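Local atomic coordinates of penicillin-binding protein A (Mycobacterium tuberculosis, PDB entry 3UN7), a protein that probably cross-links cell-wall peptidoglycan as a transpeptidase and is probably required for the regulation of cell length. Residues A[132-136]-A[317-322]; A[146-152]-A[179-185]. All coordinates share one frame; numbering follows the deposited sequence.

Interaction 1. Residues A[132-136]-A[317-322]; sequences AVVAL and PLANAE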
ATOM      1  N   ALA A 132       2.913   3.817  -5.995  1.00 27.53           N
ATOM      2  CA  ALA A 132       2.118   2.634  -5.708  1.00 27.00           C
ATOM      3  C   ALA A 132       0.692   2.967  -5.306  1.00 26.79           C
ATOM      4  O   ALA A 132       0.401   4.081  -4.846  1.00 27.36           O
ATOM      5  CB  ALA A 132       2.800   1.759  -4.636  1.00 26.07           C
ATOM      6  N   VAL A 133      -0.200   2.003  -5.525  1.00 26.65           N
ATOM      7  CA  VAL A 133      -1.565   2.076  -5.047  1.00 26.02           C
ATOM      8  C   VAL A 133      -1.935   0.743  -4.396  1.00 26.51           C
ATOM      9  O   VAL A 133      -1.666  -0.331  -4.944  1.00 26.61           O
ATOM     10  CB  VAL A 133      -2.577   2.375  -6.192  1.00 27.29           C
ATOM     11  CG1 VAL A 133      -4.015   2.326  -5.672  1.00 25.89           C
ATOM     12  CG2 VAL A 133      -2.280   3.728  -6.859  1.00 25.77           C
ATOM     13  N   VAL A 134      -2.557   0.811  -3.228  1.00 26.03           N
ATOM     14  CA  VAL A 134      -3.007  -0.387  -2.536  1.00 26.23           C
ATOM     15  C   VAL A 134      -4.452  -0.164  -2.158  1.00 26.74           C
ATOM     16  O   VAL A 134      -4.821   0.927  -1.684  1.00 26.92           O
ATOM     17  CB  VAL A 134      -2.188  -0.680  -1.238  1.00 26.48           C
ATOM     18  CG1 VAL A 134      -2.781  -1.878  -0.491  1.00 25.91           C
ATOM     19  CG2 VAL A 134      -0.725  -0.951  -1.568  1.00 27.22           C
ATOM     20  N   ALA A 135      -5.269  -1.191  -2.359  1.00 26.19           N
ATOM     21  CA  ALA A 135      -6.641  -1.181  -1.907  1.00 26.05           C
ATOM     22  C   ALA A 135      -6.885  -2.432  -1.070  1.00 26.73           C
ATOM     23  O   ALA A 135      -6.474  -3.541  -1.427  1.00 25.81           O
ATOM     24  CB  ALA A 135      -7.622  -1.093  -3.092  1.00 26.46           C
ATOM     25  N   LEU A 136      -7.533  -2.224   0.064  1.00 26.58           N
ATOM     26  CA  LEU A 136      -7.798  -3.290   1.024  1.00 28.26           C
ATOM     27  C   LEU A 136      -9.273  -3.282   1.351  1.00 28.86           C
ATOM     28  O   LEU A 136      -9.927  -2.232   1.310  1.00 29.81           O
ATOM     29  CB  LEU A 136      -7.005  -3.069   2.323  1.00 27.39           C
ATOM     30  CG  LEU A 136      -5.470  -3.000   2.256  1.00 27.18           C
ATOM     31  CD1 LEU A 136      -4.887  -2.739   3.642  1.00 26.81           C
ATOM     32  CD2 LEU A 136      -4.878  -4.302   1.673  1.00 26.01           C
ATOM     33  N   PRO A 317       3.624   1.471   1.232  1.00 28.36           N
ATOM     34  CA  PRO A 317       2.246   1.832   0.882  1.00 27.34           C
ATOM     35  C   PRO A 317       1.184   0.872   1.455  1.00 27.00           C
ATOM     36  O   PRO A 317       0.143   1.327   1.907  1.00 25.54           O
ATOM     37  CB  PRO A 317       2.262   1.826  -0.646  1.00 27.70           C
ATOM     38  CG  PRO A 317       3.712   2.259  -0.969  1.00 28.26           C
ATOM     39  CD  PRO A 317       4.521   1.491   0.059  1.00 28.45           C
ATOM     40  N   LEU A 318       1.450  -0.433   1.456  1.00 26.73           N
ATOM     41  CA  LEU A 318       0.539  -1.372   2.112  1.00 26.31           C
ATOM     42  C   LEU A 318       0.309  -1.061   3.604  1.00 26.67           C
ATOM     43  O   LEU A 318      -0.829  -1.133   4.083  1.00 26.33           O
ATOM     44  CB  LEU A 318       1.031  -2.810   1.946  1.00 26.31           C
ATOM     45  CG  LEU A 318       0.244  -3.899   2.680  1.00 26.56           C
ATOM     46  CD1 LEU A 318      -1.166  -4.013   2.133  1.00 30.04           C
ATOM     47  CD2 LEU A 318       0.963  -5.270   2.631  1.00 28.37           C
ATOM     48  N   ALA A 319       1.382  -0.759   4.342  1.00 26.64           N
ATOM     49  CA  ALA A 319       1.249  -0.378   5.763  1.00 27.32           C
ATOM     50  C   ALA A 319       0.398   0.895   5.940  1.00 27.89           C
ATOM     51  O   ALA A 319      -0.409   0.981   6.865  1.00 26.90           O
ATOM     52  CB  ALA A 319       2.628  -0.220   6.416  1.00 27.35           C
ATOM     53  N   ASN A 320       0.558   1.876   5.048  1.00 27.78           N
ATOM     54  CA  ASN A 320      -0.288   3.071   5.127  1.00 28.77           C
ATOM     55  C   ASN A 320      -1.758   2.753   4.785  1.00 28.52           C
ATOM     56  O   ASN A 320      -2.651   3.274   5.443  1.00 29.99           O
ATOM     57  CB  ASN A 320       0.274   4.245   4.304  1.00 28.64           C
ATOM     58  CG  ASN A 320       0.358   5.558   5.112  1.00 30.41           C
ATOM     59  OD1 ASN A 320      -0.145   5.653   6.230  1.00 30.30           O
ATOM     60  ND2 ASN A 320       0.985   6.579   4.524  1.00 31.92           N
ATOM     61  N   ALA A 321      -2.017   1.898   3.791  1.00 28.33           N
ATOM     62  CA  ALA A 321      -3.396   1.420   3.519  1.00 28.86           C
ATOM     63  C   ALA A 321      -3.970   0.710   4.733  1.00 29.03           C
ATOM     64  O   ALA A 321      -5.156   0.857   5.033  1.00 28.14           O
ATOM     65  CB  ALA A 321      -3.453   0.476   2.293  1.00 28.11           C
ATOM     66  N   GLU A 322      -3.113  -0.054   5.417  1.00 29.43           N
ATOM     67  CA  GLU A 322      -3.494  -0.822   6.606  1.00 32.12           C
ATOM     68  C   GLU A 322      -3.924   0.079   7.786  1.00 31.00           C
ATOM     69  O   GLU A 322      -4.867  -0.250   8.521  1.00 31.13           O
ATOM     70  CB  GLU A 322      -2.327  -1.730   7.033  1.00 32.09           C
ATOM     71  CG  GLU A 322      -2.685  -3.218   7.178  1.00 36.95           C
ATOM     72  CD  GLU A 322      -1.459  -4.120   7.381  1.00 37.38           C
ATOM     73  OE1 GLU A 322      -0.503  -4.011   6.575  1.00 43.51           O
ATOM     74  OE2 GLU A 322      -1.448  -4.939   8.336  1.00 42.79           O
TER
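V134 and L136 meet the first turn and a half of a helix mainly through the methyl groups of their side chains. V134 CG1 sits 3.7 Å from both A321 CB and L318 CD1, and so fits between side chains three residues apart on the helix. With CG1 anti to the backbone N (chi1 175°), the other branch, CG2, is directed at the start of the helix, 3.8 Å from L318 N. L136 divides its branches as well: CD1 rests against the backbone where A321 joins E322 (3.7 Å to E322 N), while CD2 meets L318 CD1 at 3.8 Å, the two leucines crossing at about a right angle. A132 CB lies against the ring of P317, 3.8 Å from CG. The strand is part of the antiparallel sheet of the transpeptidase domain; the axes of segments 132-136 and 317-322 come within 7.9 Å at their closest and make an angle of 37°. Alternation along the strand sends V133 and A135 to the other face, where both touch helix 446-458, so the strand is packed between two helices. In the second shell, V134 also leans on L146 of the neighbouring strand, L318 reaches V289, and N320 ND2 bonds to T194 OG1.

Interaction 2. Residues A[146-152]-A[179-185]; sequences LVSSPSY and PLTNRAI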
ATOM      1  N   LEU A 146      -3.005  -4.093  -5.840  1.00 26.19           N
ATOM      2  CA  LEU A 146      -1.609  -3.952  -5.498  1.00 26.63           C
ATOM      3  C   LEU A 146      -0.944  -3.449  -6.770  1.00 26.13           C
ATOM      4  O   LEU A 146      -0.627  -4.228  -7.659  1.00 27.01           O
ATOM      5  CB  LEU A 146      -1.043  -5.307  -5.069  1.00 26.27           C
ATOM      6  CG  LEU A 146       0.228  -5.334  -4.226  1.00 27.77           C
ATOM      7  CD1 LEU A 146      -0.031  -4.739  -2.837  1.00 27.49           C
ATOM      8  CD2 LEU A 146       0.733  -6.792  -4.109  1.00 27.72           C
ATOM      9  N   VAL A 147      -0.812  -2.136  -6.870  1.00 26.03           N
ATOM     10  CA  VAL A 147      -0.320  -1.473  -8.080  1.00 26.10           C
ATOM     11  C   VAL A 147       1.042  -0.849  -7.828  1.00 26.28           C
ATOM     12  O   VAL A 147       1.258  -0.219  -6.802  1.00 26.08           O
ATOM     13  CB  VAL A 147      -1.310  -0.412  -8.594  1.00 26.45           C
ATOM     14  CG1 VAL A 147      -0.739   0.316  -9.817  1.00 25.92           C
ATOM     15  CG2 VAL A 147      -2.647  -1.070  -8.975  1.00 27.01           C
ATOM     16  N   SER A 148       1.968  -1.051  -8.761  1.00 27.30           N
ATOM     17  CA  SER A 148       3.284  -0.408  -8.688  1.00 27.72           C
ATOM     18  C   SER A 148       3.583   0.206 -10.051  1.00 28.68           C
ATOM     19  O   SER A 148       3.185  -0.344 -11.085  1.00 28.68           O
ATOM     20  CB  SER A 148       4.362  -1.420  -8.268  1.00 27.62           C
ATOM     21  OG  SER A 148       5.579  -0.761  -7.934  1.00 29.00           O
ATOM     22  N   SER A 149       4.249   1.359 -10.057  1.00 29.26           N
ATOM     23  CA  SER A 149       4.508   2.090 -11.295  1.00 29.94           C
ATOM     24  C   SER A 149       5.881   2.780 -11.184  1.00 30.33           C
ATOM     25  O   SER A 149       6.204   3.338 -10.132  1.00 30.41           O
ATOM     26  CB  SER A 149       3.383   3.103 -11.543  1.00 30.66           C
ATOM     27  OG  SER A 149       3.523   3.792 -12.774  1.00 32.21           O
ATOM     28  N   PRO A 150       6.723   2.698 -12.235  1.00 30.52           N
ATOM     29  CA  PRO A 150       6.527   1.982 -13.498  1.00 30.61           C
ATOM     30  C   PRO A 150       6.513   0.477 -13.228  1.00 29.66           C
ATOM     31  O   PRO A 150       6.924   0.045 -12.155  1.00 28.72           O
ATOM     32  CB  PRO A 150       7.768   2.370 -14.325  1.00 31.49           C
ATOM     33  CG  PRO A 150       8.819   2.710 -13.296  1.00 32.30           C
ATOM     34  CD  PRO A 150       8.036   3.373 -12.183  1.00 31.40           C
ATOM     35  N   SER A 151       6.022  -0.305 -14.183  1.00 30.53           N
ATOM     36  CA  SER A 151       6.047  -1.757 -14.063  1.00 30.17           C
ATOM     37  C   SER A 151       6.801  -2.309 -15.268  1.00 30.75           C
ATOM     38  O   SER A 151       7.431  -1.549 -15.999  1.00 32.43           O
ATOM     39  CB  SER A 151       4.628  -2.306 -13.974  1.00 30.44           C
ATOM     40  OG  SER A 151       4.630  -3.654 -13.526  1.00 28.97           O
ATOM     41  N   TYR A 152       6.749  -3.619 -15.473  1.00 29.97           N
ATOM     42  CA  TYR A 152       7.496  -4.273 -16.537  1.00 29.89           C
ATOM     43  C   TYR A 152       6.633  -5.382 -17.116  1.00 29.33           C
ATOM     44  O   TYR A 152       5.603  -5.733 -16.546  1.00 28.78           O
ATOM     45  CB  TYR A 152       8.799  -4.865 -15.990  1.00 29.72           C
ATOM     46  CG  TYR A 152       8.575  -6.039 -15.083  1.00 29.25           C
ATOM     47  CD1 TYR A 152       8.708  -7.351 -15.561  1.00 28.34           C
ATOM     48  CD2 TYR A 152       8.184  -5.854 -13.755  1.00 28.37           C
ATOM     49  CE1 TYR A 152       8.457  -8.442 -14.742  1.00 27.92           C
ATOM     50  CE2 TYR A 152       7.943  -6.940 -12.928  1.00 29.46           C
ATOM     51  CZ  TYR A 152       8.075  -8.227 -13.429  1.00 28.15           C
ATOM     52  OH  TYR A 152       7.850  -9.300 -12.600  1.00 29.47           O
ATOM     53  N   PRO A 179      11.710  -0.735 -12.418  1.00 33.73           N
ATOM     54  CA  PRO A 179      10.331  -1.240 -12.594  1.00 32.93           C
ATOM     55  C   PRO A 179      10.105  -2.650 -12.035  1.00 31.86           C
ATOM     56  O   PRO A 179       8.968  -3.036 -11.792  1.00 31.22           O
ATOM     57  CB  PRO A 179      10.123  -1.186 -14.101  1.00 32.49           C
ATOM     58  CG  PRO A 179      11.486  -1.246 -14.673  1.00 35.02           C
ATOM     59  CD  PRO A 179      12.424  -0.610 -13.700  1.00 34.78           C
ATOM     60  N   LEU A 180      11.182  -3.395 -11.791  1.00 31.86           N
ATOM     61  CA  LEU A 180      11.069  -4.691 -11.139  1.00 31.33           C
ATOM     62  C   LEU A 180      10.599  -4.569  -9.689  1.00 30.93           C
ATOM     63  O   LEU A 180      10.027  -5.505  -9.126  1.00 30.72           O
ATOM     64  CB  LEU A 180      12.406  -5.439 -11.223  1.00 31.66           C
ATOM     65  CG  LEU A 180      12.736  -6.065 -12.591  1.00 32.36           C
ATOM     66  CD1 LEU A 180      14.172  -6.579 -12.588  1.00 33.96           C
ATOM     67  CD2 LEU A 180      11.777  -7.216 -12.927  1.00 30.13           C
ATOM     68  N   THR A 181      10.866  -3.422  -9.068  1.00 30.71           N
ATOM     69  CA  THR A 181      10.495  -3.223  -7.667  1.00 30.45           C
ATOM     70  C   THR A 181       8.965  -3.209  -7.506  1.00 30.37           C
ATOM     71  O   THR A 181       8.246  -2.523  -8.257  1.00 30.62           O
ATOM     72  CB  THR A 181      11.160  -1.951  -7.081  1.00 31.30           C
ATOM     73  OG1 THR A 181      12.579  -2.043  -7.263  1.00 31.24           O
ATOM     74  CG2 THR A 181      10.881  -1.810  -5.581  1.00 30.15           C
ATOM     75  N   ASN A 182       8.467  -4.004  -6.558  1.00 29.46           N
ATOM     76  CA  ASN A 182       7.070  -3.914  -6.184  1.00 29.04           C
ATOM     77  C   ASN A 182       7.003  -2.860  -5.087  1.00 29.11           C
ATOM     78  O   ASN A 182       7.200  -3.156  -3.912  1.00 28.65           O
ATOM     79  CB  ASN A 182       6.519  -5.266  -5.701  1.00 28.68           C
ATOM     80  CG  ASN A 182       5.060  -5.188  -5.334  1.00 29.76           C
ATOM     81  OD1 ASN A 182       4.524  -4.095  -5.141  1.00 30.54           O
ATOM     82  ND2 ASN A 182       4.399  -6.342  -5.230  1.00 28.14           N
ATOM     83  N   ARG A 183       6.757  -1.619  -5.504  1.00 29.32           N
ATOM     84  CA  ARG A 183       6.764  -0.464  -4.609  1.00 29.34           C
ATOM     85  C   ARG A 183       5.688  -0.526  -3.523  1.00 29.15           C
ATOM     86  O   ARG A 183       5.833   0.104  -2.480  1.00 29.26           O
ATOM     87  CB  ARG A 183       6.615   0.829  -5.422  1.00 30.26           C
ATOM     88  CG  ARG A 183       7.875   1.183  -6.187  1.00 29.80           C
ATOM     89  CD  ARG A 183       7.737   2.411  -7.104  1.00 30.87           C
ATOM     90  NE  ARG A 183       9.065   2.976  -7.362  1.00 30.30           N
ATOM     91  CZ  ARG A 183       9.940   2.513  -8.253  1.00 32.94           C
ATOM     92  NH1 ARG A 183      11.126   3.105  -8.352  1.00 35.14           N
ATOM     93  NH2 ARG A 183       9.650   1.465  -9.038  1.00 31.23           N
ATOM     94  N   ALA A 184       4.613  -1.269  -3.773  1.00 28.43           N
ATOM     95  CA  ALA A 184       3.499  -1.362  -2.828  1.00 28.19           C
ATOM     96  C   ALA A 184       3.881  -2.066  -1.520  1.00 28.26           C
ATOM     97  O   ALA A 184       3.324  -1.757  -0.466  1.00 28.14           O
ATOM     98  CB  ALA A 184       2.336  -2.082  -3.468  1.00 28.25           C
ATOM     99  N   ILE A 185       4.815  -3.015  -1.603  1.00 27.70           N
ATOM    100  CA  ILE A 185       5.165  -3.874  -0.444  1.00 28.39           C
ATOM    101  C   ILE A 185       6.647  -4.033  -0.146  1.00 28.87           C
ATOM    102  O   ILE A 185       6.995  -4.482   0.933  1.00 29.33           O
ATOM    103  CB  ILE A 185       4.580  -5.290  -0.575  1.00 27.67           C
ATOM    104  CG1 ILE A 185       5.155  -6.036  -1.805  1.00 29.93           C
ATOM    105  CG2 ILE A 185       3.059  -5.228  -0.609  1.00 27.06           C
ATOM    106  CD1 ILE A 185       4.800  -7.541  -1.856  1.00 28.34           C
TER
HETATM  107  O   HOH W   1       7.488  -0.367  -9.621  1.00 28.62           O
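An edge strand of the antiparallel sheet in the transpeptidase domain, 143-149, and the loop that continues it are paired here with an irregular segment, 179-185, from the connection between helices 162-174 and 196-205. The polar centre is S148. Its OG accepts a bond from R183 N (2.8 Å, N-H...O angle 155°) and donates to a bound water 2.6 Å away, a placement that follows from OG standing anti to the backbone N (chi1 -168°). That water is gripped four times: it accepts from S148 OG and from R183 NH2 (2.9 Å), and donates to the carbonyl oxygens of P150 and T181. It thus ties both segments together and satisfies two main-chain acceptors. It meets the guanidinium at its edge, in plane, while P150 CD, in the residue after a cis peptide bond, lies over one face. NH1 and NH2 are further held by A177 O and S178 O, and NE forms a salt bridge with E432, so the orientation of the group is fixed from several sides. Towards the beginning of the strand the contact turns apolar. L146 CD1 touches A184 CB (3.6 Å) and I185 CG2 (3.8 Å), and its other branch, CD2, approaches N182 ND2. N182 OD1 in turn accepts a weak bond from A184 N, within its own segment. At the far end, P179 CB presses against S151 O at 3.3 Å, and L172 of helix 162-174 touches P179, L180 and Y152. P179 O lies at the edge of the Y152 ring, near its plane and 3.5 Å from CD2, whereas L180 CD2 makes a CH-pi contact over the ring centre, 3.7 Å from the centroid and only 5° off the ring normal.

How the interactions relate
Both contacts are anchored on one antiparallel sheet, through the neighbouring strands 131-136 and 143-149, and a probable backbone hydrogen bond from V147 N to V133 O (2.8 Å) joins them. A second probable bond, L318 N to A184 O (3.0 Å), connects segment 179-185 to the start of the helix. Interaction 1, centred about 2 Å from the chain centre, packs a helix on the sheet by van der Waals contact, with no hydrogen bond between the two segments. Interaction 2, centred about 11 Å away from it, is also buried but has a larger share of partly exposed residues (5 of 14 touching residues, against 1 of 7). It buries 558 Å² against 294 Å², and where irregular backbone replaces a helix, a serine, an arginine and a water supply the bonding.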